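Local atomic coordinates of GDSL-like protein (Roseburia intestinalis L1-82, PDB entry 6HFZ), a protein that is a two-domain esterase of the GDSL-like (SGNH hydrolase) family, active on acetylated mannans, from which it removes acetyl groups. Residues T82-G87 with E115-T120; V103-S108 with G123-V128; D111-H116 with A149-M154. One frame throughout, in Å; residues are numbered along the deposited sequence. Where two conformers were deposited one is given.

Contact 1: residues T82-G87 with E115-T120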
loop_
_atom_site.group_PDB
_atom_site.type_symbol
_atom_site.label_atom_id
_atom_site.label_comp_id
_atom_site.label_asym_id
_atom_site.label_seq_id
_atom_site.Cartn_x
_atom_site.Cartn_y
_atom_site.Cartn_z
ATOM N N THR A 82 -1.282 5.618 -1.737
ATOM C CA THR A 82 -1.944 4.382 -2.121
ATOM C C THR A 82 -2.177 3.478 -0.907
ATOM O O THR A 82 -1.569 3.628 0.159
ATOM C CB THR A 82 -1.202 3.622 -3.227
ATOM O OG1 THR A 82 -0.001 3.110 -2.683
ATOM C CG2 THR A 82 -0.934 4.478 -4.452
ATOM N N THR A 83 -3.087 2.520 -1.104
ATOM C CA THR A 83 -3.714 1.750 -0.010
ATOM C C THR A 83 -3.349 0.283 -0.122
ATOM O O THR A 83 -2.715 -0.144 -1.122
ATOM C CB THR A 83 -5.251 1.895 -0.095
ATOM O OG1 THR A 83 -5.746 1.234 -1.264
ATOM C CG2 THR A 83 -5.683 3.344 -0.117
ATOM N N SER A 84 -3.883 -0.522 0.810
ATOM C CA SER A 84 -3.718 -1.960 0.795
ATOM C C SER A 84 -4.459 -2.567 -0.400
ATOM O O SER A 84 -4.124 -3.677 -0.810
ATOM C CB SER A 84 -4.181 -2.585 2.086
ATOM O OG SER A 84 -5.581 -2.420 2.274
ATOM N N GLN A 85 -5.452 -1.849 -0.955
ATOM C CA GLN A 85 -6.159 -2.348 -2.181
ATOM C C GLN A 85 -5.171 -2.364 -3.367
ATOM O O GLN A 85 -5.113 -3.345 -4.103
ATOM C CB GLN A 85 -7.433 -1.539 -2.434
ATOM C CG GLN A 85 -8.279 -2.050 -3.592
ATOM C CD GLN A 85 -9.603 -1.328 -3.615
ATOM O OE1 GLN A 85 -9.835 -0.394 -2.847
ATOM N NE2 GLN A 85 -10.497 -1.723 -4.518
ATOM N N PHE A 86 -4.358 -1.316 -3.523
ATOM C CA PHE A 86 -3.293 -1.386 -4.546
ATOM C C PHE A 86 -2.216 -2.392 -4.113
ATOM O O PHE A 86 -1.715 -3.180 -4.919
ATOM C CB PHE A 86 -2.760 -0.004 -4.840
ATOM C CG PHE A 86 -1.713 0.075 -5.929
ATOM C CD1 PHE A 86 -1.709 -0.803 -7.005
ATOM C CD2 PHE A 86 -0.770 1.080 -5.910
ATOM C CE1 PHE A 86 -0.760 -0.705 -8.015
ATOM C CE2 PHE A 86 0.171 1.184 -6.928
ATOM C CZ PHE A 86 0.169 0.290 -7.977
ATOM N N GLY A 87 -1.898 -2.411 -2.803
ATOM C CA GLY A 87 -0.877 -3.339 -2.279
ATOM C C GLY A 87 -1.083 -4.805 -2.660
ATOM O O GLY A 87 -0.123 -5.495 -3.068
ATOM N N GLU A 115 -14.866 -1.493 6.589
ATOM C CA GLU A 115 -14.899 -2.932 6.336
ATOM C C GLU A 115 -14.288 -3.280 4.977
ATOM O O GLU A 115 -13.678 -4.328 4.861
ATOM C CB GLU A 115 -16.328 -3.452 6.456
ATOM C CG GLU A 115 -16.825 -3.344 7.879
ATOM C CD GLU A 115 -16.962 -4.658 8.620
ATOM O OE1 GLU A 115 -16.305 -5.668 8.215
ATOM O OE2 GLU A 115 -17.754 -4.675 9.593
ATOM N N HIS A 116 -14.430 -2.375 4.005
ATOM C CA HIS A 116 -13.812 -2.506 2.677
ATOM C C HIS A 116 -12.292 -2.691 2.812
ATOM O O HIS A 116 -11.743 -3.627 2.241
ATOM C CB HIS A 116 -14.159 -1.284 1.821
ATOM C CG HIS A 116 -13.407 -1.233 0.541
ATOM N ND1 HIS A 116 -13.700 -2.062 -0.534
ATOM C CD2 HIS A 116 -12.330 -0.499 0.171
ATOM C CE1 HIS A 116 -12.830 -1.831 -1.502
ATOM N NE2 HIS A 116 -11.994 -0.869 -1.101
ATOM N N PHE A 117 -11.625 -1.782 3.538
ATOM C CA PHE A 117 -10.187 -1.855 3.754
ATOM C C PHE A 117 -9.777 -3.002 4.683
ATOM O O PHE A 117 -8.677 -3.552 4.537
ATOM C CB PHE A 117 -9.650 -0.462 4.132
ATOM C CG PHE A 117 -9.621 0.468 2.944
ATOM C CD1 PHE A 117 -8.753 0.248 1.878
ATOM C CD2 PHE A 117 -10.477 1.567 2.877
ATOM C CE1 PHE A 117 -8.778 1.071 0.764
ATOM C CE2 PHE A 117 -10.468 2.416 1.778
ATOM C CZ PHE A 117 -9.617 2.167 0.725
HETATM N N MSE A 118 -10.638 -3.396 5.627
HETATM C CA MSE A 118 -10.375 -4.618 6.379
HETATM C C MSE A 118 -10.239 -5.786 5.401
HETATM O O MSE A 118 -9.341 -6.625 5.543
HETATM C CB MSE A 118 -11.366 -4.999 7.479
HETATM C CG MSE A 118 -10.723 -6.045 8.344
HETATM SE SE MSE A 118 -11.754 -6.318 10.007
HETATM C CE MSE A 118 -13.550 -6.038 9.244
ATOM N N GLU A 119 -11.122 -5.822 4.402
ATOM C CA GLU A 119 -11.141 -6.913 3.430
ATOM C C GLU A 119 -9.915 -6.868 2.505
ATOM O O GLU A 119 -9.272 -7.895 2.288
ATOM C CB GLU A 119 -12.456 -6.877 2.644
ATOM C CG GLU A 119 -12.660 -8.120 1.796
ATOM C CD GLU A 119 -13.979 -8.218 1.035
ATOM O OE1 GLU A 119 -14.839 -7.314 1.167
ATOM O OE2 GLU A 119 -14.143 -9.172 0.278
ATOM N N THR A 120 -9.572 -5.680 1.998
ATOM C CA THR A 120 -8.392 -5.561 1.133
ATOM C C THR A 120 -7.116 -5.892 1.927
ATOM O O THR A 120 -6.219 -6.579 1.419
ATOM C CB THR A 120 -8.311 -4.232 0.379
ATOM O OG1 THR A 120 -8.125 -3.183 1.341
ATOM C CG2 THR A 120 -9.550 -3.920 -0.435
#
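Gln85, in the first turn of helix 84-96, reaches past Thr120 to the ring of His116, both on helix 115-129. Gln85 CB lies 3.8 Å from Thr120 CG2, and Gln85 CG keeps to the same methyl. With CG anti to the backbone N (chi1 -175°) and an extended chain beyond, the amide is carried on to the imidazole. There Gln85 OE1 accepts from His116 NE2 at 2.8 Å, with an N-H...O angle of 159°. The oxygen sits in the plane of the imidazole, whereas the donor stands 54° out of the carbonyl plane, away from a lone pair. Gln85 NE2 is hydrogen-bonded to Thr334 OG1 of strand 329-336. An alanine at Gln85 leaves His116 NE2 without this acceptor, and the ring would probably be freer to turn. Closer to the backbone, Ser84 OG and Thr120 OG1 stand 2.8 Å apart, and Ser84 OG also bonds to the carboxylate of Asp111. Thr83, the N-cap, sets its OG1 3.7 Å from Phe117 CE1, at the ring edge, while His116 CD2 lies 3.6 Å above the centre of a Phe117 face. His116 ND1 is hydrogen-bonded to Glu337 OE2. Carboxylate on one nitrogen and amide oxygen on the other are consistent with an imidazole that carries both protons, and thus probably a positive charge.

Contact 2: residues V103-S108 with G123-V128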
loop_
_atom_site.group_PDB
_atom_site.type_symbol
_atom_site.label_atom_id
_atom_site.label_comp_id
_atom_site.label_asym_id
_atom_site.label_seq_id
_atom_site.Cartn_x
_atom_site.Cartn_y
_atom_site.Cartn_z
ATOM N N VAL A 103 8.956 -8.626 6.120
ATOM C CA VAL A 103 8.075 -7.671 5.468
ATOM C C VAL A 103 7.363 -6.851 6.554
ATOM O O VAL A 103 6.675 -7.439 7.377
ATOM C CB VAL A 103 6.995 -8.378 4.615
ATOM C CG1 VAL A 103 6.042 -7.348 3.999
ATOM C CG2 VAL A 103 7.631 -9.263 3.545
ATOM N N ILE A 104 7.554 -5.537 6.513
ATOM C CA ILE A 104 6.676 -4.572 7.219
ATOM C C ILE A 104 5.550 -4.147 6.283
ATOM O O ILE A 104 5.810 -3.782 5.088
ATOM C CB ILE A 104 7.472 -3.364 7.732
ATOM C CG1 ILE A 104 8.116 -3.736 9.070
ATOM C CG2 ILE A 104 6.566 -2.105 7.845
ATOM C CD1 ILE A 104 9.126 -2.748 9.596
ATOM N N ILE A 105 4.328 -4.205 6.810
ATOM C CA ILE A 105 3.181 -3.750 6.104
ATOM C C ILE A 105 2.641 -2.491 6.798
ATOM O O ILE A 105 2.348 -2.516 7.975
ATOM C CB ILE A 105 2.114 -4.849 6.013
ATOM C CG1 ILE A 105 2.582 -6.058 5.209
ATOM C CG2 ILE A 105 0.836 -4.268 5.440
ATOM C CD1 ILE A 105 1.629 -7.185 5.231
ATOM N N GLU A 106 2.491 -1.395 6.051
ATOM C CA GLU A 106 2.276 -0.077 6.641
ATOM C C GLU A 106 1.264 0.709 5.802
ATOM O O GLU A 106 1.660 1.466 4.886
ATOM C CB GLU A 106 3.641 0.613 6.700
ATOM C CG GLU A 106 3.697 1.942 7.428
ATOM C CD GLU A 106 3.155 3.150 6.695
ATOM O OE1 GLU A 106 2.112 3.691 7.182
ATOM O OE2 GLU A 106 3.721 3.527 5.614
ATOM N N PHE A 107 -0.028 0.530 6.121
ATOM C CA PHE A 107 -1.119 1.138 5.350
ATOM C C PHE A 107 -2.170 1.797 6.263
ATOM O O PHE A 107 -3.240 2.173 5.802
ATOM C CB PHE A 107 -1.793 0.104 4.437
ATOM C CG PHE A 107 -1.022 -0.239 3.192
ATOM C CD1 PHE A 107 -0.759 0.740 2.225
ATOM C CD2 PHE A 107 -0.499 -1.506 3.003
ATOM C CE1 PHE A 107 -0.081 0.421 1.052
ATOM C CE2 PHE A 107 0.268 -1.787 1.872
ATOM C CZ PHE A 107 0.433 -0.845 0.882
ATOM N N SER A 108 -1.906 1.869 7.579
ATOM C CA SER A 108 -2.940 2.311 8.539
ATOM C C SER A 108 -3.257 3.818 8.502
ATOM O O SER A 108 -4.245 4.216 9.165
ATOM C CB SER A 108 -2.601 1.836 9.959
ATOM O OG SER A 108 -2.359 0.430 9.942
ATOM N N GLY A 123 -6.736 -9.642 2.361
ATOM C CA GLY A 123 -6.208 -10.207 1.130
ATOM C C GLY A 123 -4.715 -10.023 1.011
ATOM O O GLY A 123 -4.008 -10.952 0.658
ATOM N N LEU A 124 -4.227 -8.802 1.323
ATOM C CA LEU A 124 -2.797 -8.524 1.249
ATOM C C LEU A 124 -2.026 -9.387 2.247
ATOM O O LEU A 124 -0.972 -10.039 1.881
ATOM C CB LEU A 124 -2.557 -7.034 1.522
ATOM C CG LEU A 124 -1.077 -6.672 1.658
ATOM C CD1 LEU A 124 -0.294 -6.940 0.363
ATOM C CD2 LEU A 124 -0.917 -5.213 2.103
ATOM N N VAL A 125 -2.482 -9.409 3.505
ATOM C CA VAL A 125 -1.806 -10.173 4.550
ATOM C C VAL A 125 -1.748 -11.672 4.164
ATOM O O VAL A 125 -0.695 -12.332 4.306
ATOM C CB VAL A 125 -2.438 -9.937 5.941
ATOM C CG1 VAL A 125 -1.949 -10.941 6.977
ATOM C CG2 VAL A 125 -2.235 -8.514 6.430
ATOM N N ARG A 126 -2.901 -12.255 3.817
ATOM C CA ARG A 126 -2.939 -13.676 3.389
ATOM C C ARG A 126 -1.924 -13.930 2.267
ATOM O O ARG A 126 -1.165 -14.906 2.321
ATOM C CB ARG A 126 -4.345 -14.109 2.994
ATOM C CG ARG A 126 -5.301 -14.183 4.172
ATOM C CD ARG A 126 -6.690 -14.555 3.750
ATOM N NE ARG A 126 -6.704 -15.926 3.253
ATOM C CZ ARG A 126 -6.977 -16.997 3.997
ATOM N NH1 ARG A 126 -7.138 -16.882 5.306
ATOM N NH2 ARG A 126 -7.127 -18.178 3.397
ATOM N N LYS A 127 -1.903 -13.079 1.233
ATOM C CA LYS A 127 -1.030 -13.309 0.087
ATOM C C LYS A 127 0.436 -13.290 0.525
ATOM O O LYS A 127 1.256 -14.051 0.058
ATOM C CB LYS A 127 -1.309 -12.280 -1.011
ATOM C CG LYS A 127 -0.329 -12.247 -2.190
ATOM C CD LYS A 127 -0.751 -11.388 -3.346
ATOM C CE LYS A 127 -1.890 -11.982 -4.133
ATOM N NZ LYS A 127 -2.608 -10.980 -4.964
ATOM N N VAL A 128 0.818 -12.285 1.327
ATOM C CA VAL A 128 2.228 -12.182 1.726
ATOM C C VAL A 128 2.609 -13.335 2.661
ATOM O O VAL A 128 3.680 -13.947 2.516
ATOM C CB VAL A 128 2.524 -10.795 2.330
ATOM C CG1 VAL A 128 3.909 -10.731 2.938
ATOM C CG2 VAL A 128 2.314 -9.670 1.320
#
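Phe107, Ile105 and Val103 point from the same face of their chain segment onto helix residues Leu124, Val125 and Val128. Strand 103-106 and helix 123-128 run antiparallel, their axes 175° apart in direction and 11.0 Å apart at closest approach, and Val, Ile, Leu and Phe side chains meet between them. Leu124 has CG anti to its backbone N (chi1 172°), and its CD2, continuing the extended line from CA, becomes the leading methyl. Leu124 CD2 lies 3.6 Å from Phe107 CE2, with the two side chains at about a right angle, and 3.9 Å from Ile105 CG2, which it meets tip to tip. Ile105 uses both branches: CG2 goes to the leucine, while CG1, placed beside the backbone N (chi1 -64°), sends Ile105 CD1 out to Val125 CG2 at 4.3 Å. At the far end Val128 CG1 settles against the two methyls of Val103, 4.0 Å from CG2 and 4.1 Å from CG1. All these contacts are apolar and all six residues are buried. They join the first strand and the helix of the beta-alpha-beta unit 102-106, 115-129, 136-141. Leu95 of helix 84-96 touches both Val103 and Val128, Leu38 of strand 32-39 touches Phe107 and Leu124, and strand 136-141 flanks Ile105 through Val137 and Leu139.

Contact 3: residues D111-H116 with A149-M154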
loop_
_atom_site.group_PDB
_atom_site.type_symbol
_atom_site.label_atom_id
_atom_site.label_comp_id
_atom_site.label_asym_id
_atom_site.label_seq_id
_atom_site.Cartn_x
_atom_site.Cartn_y
_atom_site.Cartn_z
ATOM N N ASP A 111 -5.284 3.475 4.106
ATOM C CA ASP A 111 -6.585 2.817 4.188
ATOM C C ASP A 111 -7.497 3.683 5.064
ATOM O O ASP A 111 -7.053 4.196 6.079
ATOM C CB ASP A 111 -6.510 1.431 4.828
ATOM C CG ASP A 111 -5.818 0.385 3.971
ATOM O OD1 ASP A 111 -5.107 0.793 2.993
ATOM O OD2 ASP A 111 -5.992 -0.809 4.264
ATOM N N ASP A 112 -8.776 3.819 4.678
ATOM C CA ASP A 112 -9.817 4.328 5.599
ATOM C C ASP A 112 -10.194 3.196 6.565
ATOM O O ASP A 112 -9.954 2.013 6.269
ATOM C CB ASP A 112 -11.065 4.802 4.847
ATOM C CG ASP A 112 -10.843 6.009 3.939
ATOM O OD1 ASP A 112 -10.046 6.889 4.322
ATOM O OD2 ASP A 112 -11.489 6.050 2.861
ATOM N N SER A 113 -10.709 3.550 7.760
ATOM C CA SER A 113 -11.023 2.536 8.780
ATOM C C SER A 113 -12.417 1.953 8.531
ATOM O O SER A 113 -13.393 2.268 9.244
ATOM C CB SER A 113 -10.902 3.082 10.200
ATOM O OG SER A 113 -10.683 2.004 11.123
ATOM N N THR A 114 -12.517 1.097 7.500
ATOM C CA THR A 114 -13.797 0.639 7.005
ATOM C C THR A 114 -13.700 -0.842 6.735
ATOM O O THR A 114 -12.609 -1.360 6.542
ATOM C CB THR A 114 -14.245 1.375 5.724
ATOM O OG1 THR A 114 -13.317 1.082 4.671
ATOM C CG2 THR A 114 -14.437 2.862 5.941
ATOM N N GLU A 115 -14.866 -1.493 6.589
ATOM C CA GLU A 115 -14.899 -2.932 6.336
ATOM C C GLU A 115 -14.288 -3.280 4.977
ATOM O O GLU A 115 -13.678 -4.328 4.861
ATOM C CB GLU A 115 -16.328 -3.452 6.456
ATOM C CG GLU A 115 -16.825 -3.344 7.879
ATOM C CD GLU A 115 -16.962 -4.658 8.620
ATOM O OE1 GLU A 115 -16.305 -5.668 8.215
ATOM O OE2 GLU A 115 -17.754 -4.675 9.593
ATOM N N HIS A 116 -14.430 -2.375 4.005
ATOM C CA HIS A 116 -13.812 -2.506 2.677
ATOM C C HIS A 116 -12.292 -2.691 2.812
ATOM O O HIS A 116 -11.743 -3.627 2.241
ATOM C CB HIS A 116 -14.159 -1.284 1.821
ATOM C CG HIS A 116 -13.407 -1.233 0.541
ATOM N ND1 HIS A 116 -13.700 -2.062 -0.534
ATOM C CD2 HIS A 116 -12.330 -0.499 0.171
ATOM C CE1 HIS A 116 -12.830 -1.831 -1.502
ATOM N NE2 HIS A 116 -11.994 -0.869 -1.101
ATOM N N ALA A 149 -6.220 9.868 14.551
ATOM C CA ALA A 149 -6.955 8.819 13.779
ATOM C C ALA A 149 -5.989 7.852 13.099
ATOM O O ALA A 149 -4.928 8.235 12.642
ATOM C CB ALA A 149 -7.850 9.438 12.729
ATOM N N ASN A 150 -6.466 6.609 12.910
ATOM C CA ASN A 150 -5.873 5.697 11.929
ATOM C C ASN A 150 -6.855 4.546 11.673
ATOM O O ASN A 150 -7.949 4.558 12.209
ATOM C CB ASN A 150 -4.485 5.212 12.362
ATOM C CG ASN A 150 -4.517 4.263 13.546
ATOM O OD1 ASN A 150 -5.583 3.766 13.919
ATOM N ND2 ASN A 150 -3.362 4.028 14.169
ATOM N N ALA A 151 -6.466 3.577 10.829
ATOM C CA ALA A 151 -7.301 2.464 10.481
ATOM C C ALA A 151 -6.881 1.205 11.257
ATOM O O ALA A 151 -7.194 0.104 10.890
ATOM C CB ALA A 151 -7.288 2.263 8.979
ATOM N N GLN A 152 -6.218 1.392 12.406
ATOM C CA GLN A 152 -5.718 0.274 13.204
ATOM C C GLN A 152 -6.884 -0.551 13.796
ATOM O O GLN A 152 -6.670 -1.727 14.105
ATOM C CB GLN A 152 -4.799 0.807 14.302
ATOM C CG GLN A 152 -4.181 -0.237 15.218
ATOM C CD GLN A 152 -3.282 0.426 16.238
ATOM O OE1 GLN A 152 -2.772 1.541 16.027
ATOM N NE2 GLN A 152 -3.059 -0.257 17.351
ATOM N N LEU A 153 -8.097 0.005 13.921
ATOM C CA LEU A 153 -9.206 -0.804 14.407
ATOM C C LEU A 153 -9.409 -1.977 13.433
ATOM O O LEU A 153 -9.612 -3.115 13.841
ATOM C CB LEU A 153 -10.490 0.008 14.489
ATOM C CG LEU A 153 -11.693 -0.781 14.994
ATOM C CD1 LEU A 153 -11.552 -1.112 16.469
ATOM C CD2 LEU A 153 -12.989 -0.049 14.736
HETATM N N MSE A 154 -9.400 -1.662 12.139
HETATM C CA MSE A 154 -9.580 -2.678 11.104
HETATM C C MSE A 154 -8.347 -3.555 10.979
HETATM O O MSE A 154 -8.428 -4.788 10.942
HETATM C CB MSE A 154 -9.950 -2.104 9.716
HETATM C CG MSE A 154 -11.176 -1.239 9.662
HETATM SE SE MSE A 154 -12.803 -2.275 10.094
HETATM C CE MSE A 154 -12.907 -1.520 11.906
#
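Ser113 and Ala151 meet where the starts of two helices, 115-129 and 152-161, come together, close to the N-cap residues, Thr114 on one side and Ala151 itself on the other. The CA atoms of Ser113 and Ala151 are 4.1 Å apart. Ser113 OG, swung out with chi1 near -157°, rests 3.5 Å from Ala151 CA and 3.6 Å from Met154 CG. Ala151 CB points toward residues 111-116 and lies 3.5 Å from Asp111 O. Two turns shape these approaches: Ser113 is the centre of an inverse gamma turn, and Asn150 makes an Asx turn, its OD1 accepting from Gln152 N at 2.9 Å with an N-H...O angle of 159°. The donor stands well above the carbonyl plane of that amide. Asn150 ND2 in turn donates to a lone pair of Gln152 OE1, in its carbonyl plane, at 3.2 Å, which ties the first helical residue to the turn before it. With CG beside the backbone N (chi1 -56°), Met154 CG, in a selenomethionine here, comes 3.4 Å from Thr114 O, and the bend at chi2 leaves Met154 SE 3.7 Å from that oxygen. Asp111 OD2 is hydrogen-bonded to both Ser84 OG and His155 NE2.

Overall arrangement
All three contacts lie in the GDSL-like domain and share helix 115-129: contact 3 takes the turn leading into it and its first residues, contact 1 its first turns and contact 2 a later part. Contact 1 is about 9 Å from each of the others, centre to centre, while contacts 2 and 3 are about 14 Å apart. In the chain the segments of contact 2 alternate with those of contacts 1 and 3. Helix 115-129 thus rests on the mixed sheet through contact 2, on helix 84-96 through contact 1 and on the start of helix 152-161 through contact 3. A backbone hydrogen bond, Ala151 N to Ser108 O, 2.8 Å, joins contacts 2 and 3.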